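Local structure of hypothetical protein (Nostoc punctiforme, 2INB) at residues 75-78 with 79-83. The protein probably takes part, as an XisH family protein, in the site-specific recombination of nitrogen-fixation genes in cyanobacteria. Residues are numbered along the deposited sequence; the frame is centred on the assembly and turned at random.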
loop_
_atom_site.group_PDB
_atom_site.type_symbol
_atom_site.label_atom_id
_atom_site.label_comp_id
_atom_site.label_asym_id
_atom_site.label_seq_id
_atom_site.Cartn_x
_atom_site.Cartn_y
_atom_site.Cartn_z
ATOM N N THR A 75 -4.498 0.109 -1.064
ATOM C CA THR A 75 -4.326 -1.240 -0.520
ATOM C C THR A 75 -3.690 -2.143 -1.556
ATOM O O THR A 75 -2.799 -2.926 -1.233
ATOM C CB THR A 75 -5.685 -1.781 -0.058
ATOM O OG1 THR A 75 -6.165 -0.946 1.018
ATOM C CG2 THR A 75 -5.656 -3.280 0.348
ATOM N N ALA A 76 -4.118 -2.031 -2.816
ATOM C CA ALA A 76 -3.552 -2.876 -3.864
ATOM C C ALA A 76 -2.054 -2.655 -4.028
ATOM O O ALA A 76 -1.280 -3.592 -4.257
ATOM C CB ALA A 76 -4.262 -2.662 -5.233
ATOM N N LEU A 77 -1.656 -1.396 -3.965
ATOM C CA LEU A 77 -0.244 -1.016 -4.121
ATOM C C LEU A 77 0.579 -1.504 -2.931
ATOM O O LEU A 77 1.672 -2.042 -3.085
ATOM C CB LEU A 77 -0.138 0.499 -4.273
ATOM C CG LEU A 77 1.283 1.033 -4.394
ATOM C CD1 LEU A 77 1.957 0.445 -5.704
ATOM C CD2 LEU A 77 1.277 2.602 -4.469
ATOM N N GLY A 78 0.082 -1.283 -1.725
ATOM C CA GLY A 78 0.825 -1.742 -0.518
ATOM C C GLY A 78 0.990 -3.256 -0.531
ATOM O O GLY A 78 2.079 -3.801 -0.231
ATOM N N GLN A 79 -0.104 -3.968 -0.823
ATOM C CA GLN A 79 -0.034 -5.409 -0.967
ATOM C C GLN A 79 0.975 -5.802 -2.023
ATOM O O GLN A 79 1.783 -6.745 -1.855
ATOM C CB GLN A 79 -1.426 -5.970 -1.322
ATOM C CG GLN A 79 -2.360 -6.018 -0.138
ATOM C CD GLN A 79 -3.759 -6.430 -0.466
ATOM O OE1 GLN A 79 -4.181 -6.343 -1.612
ATOM N NE2 GLN A 79 -4.535 -6.725 0.578
ATOM N N PHE A 80 0.938 -5.110 -3.153
ATOM C CA PHE A 80 1.858 -5.449 -4.242
ATOM C C PHE A 80 3.324 -5.354 -3.764
ATOM O O PHE A 80 4.166 -6.266 -3.943
ATOM C CB PHE A 80 1.641 -4.563 -5.478
ATOM C CG PHE A 80 2.542 -4.941 -6.608
ATOM C CD1 PHE A 80 2.169 -5.919 -7.549
ATOM C CD2 PHE A 80 3.788 -4.343 -6.781
ATOM C CE1 PHE A 80 3.013 -6.280 -8.568
ATOM C CE2 PHE A 80 4.639 -4.737 -7.825
ATOM C CZ PHE A 80 4.251 -5.702 -8.715
ATOM N N ILE A 81 3.626 -4.243 -3.094
ATOM C CA ILE A 81 5.006 -3.989 -2.647
ATOM C C ILE A 81 5.433 -5.060 -1.638
ATOM O O ILE A 81 6.568 -5.612 -1.666
ATOM C CB ILE A 81 5.127 -2.533 -2.120
ATOM C CG1 ILE A 81 5.064 -1.575 -3.322
ATOM C CG2 ILE A 81 6.447 -2.304 -1.311
ATOM C CD1 ILE A 81 4.847 -0.149 -2.948
ATOM N N ASN A 82 4.532 -5.335 -0.690
ATOM C CA ASN A 82 4.886 -6.296 0.354
ATOM C C ASN A 82 4.979 -7.721 -0.182
ATOM O O ASN A 82 5.934 -8.447 0.172
ATOM C CB ASN A 82 3.903 -6.189 1.505
ATOM C CG ASN A 82 4.153 -4.993 2.381
ATOM O OD1 ASN A 82 5.279 -4.523 2.504
ATOM N ND2 ASN A 82 3.085 -4.517 3.044
ATOM N N TYR A 83 4.018 -8.127 -1.028
ATOM C CA TYR A 83 4.104 -9.461 -1.587
ATOM C C TYR A 83 5.364 -9.592 -2.452
ATOM O O TYR A 83 5.995 -10.642 -2.466
ATOM C CB TYR A 83 2.850 -9.821 -2.401
ATOM C CG TYR A 83 1.551 -9.883 -1.620
ATOM C CD1 TYR A 83 1.517 -10.298 -0.307
ATOM C CD2 TYR A 83 0.341 -9.583 -2.266
ATOM C CE1 TYR A 83 0.306 -10.352 0.411
ATOM C CE2 TYR A 83 -0.878 -9.633 -1.557
ATOM C CZ TYR A 83 -0.872 -10.042 -0.236
ATOM O OH TYR A 83 -2.067 -10.109 0.478
#
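Four consecutive hydrogen bonds, each from the N-H of residue i+4 to the C=O of residue i, join Thr-75 through Gly-78 to Gln-79 through Asn-82 as in a regular alpha-helix; Gln-79 N lies 2.9 Å from Thr-75 O, and the other three have the same length.

On the side chains, Thr-75 and Gln-79 lie side by side and point the same way. The methyl CG2 of Thr-75 reaches the amide of Gln-79, with CG2 3.6 Å from NE2. CG2 is a methyl, so the contact is van der Waals. Gln-79 OE1 hydrogen-bonds to Lys-61 NZ, and Thr-75 OG1 to Thr-75 OG1 of the second subunit. On another side of the helix, Leu-77 and Ile-81 make an apolar pair at an oblique angle. Leu-77 CG stands 4.0 Å from Ile-81 CD1. With CG1 of Ile-81 beside its own backbone N (chi1 -72°), the side chain runs back over the Leu-77 carbonyl, Ile-81 CG1 lying 3.4 Å from Leu-77 O.

Helix 69-88 is the crossover of a beta-alpha-beta unit within a PDDEXK-clan fold. One face meets the second subunit, where Ile-81 packs on its counterpart and Asn-82 ND2 hydrogen-bonds to His-74 ND1 of that subunit. On another face, Phe-80 packs against Glu-59 of strand 54-60 and against Leu-96 and Leu-98 of strand 94-101.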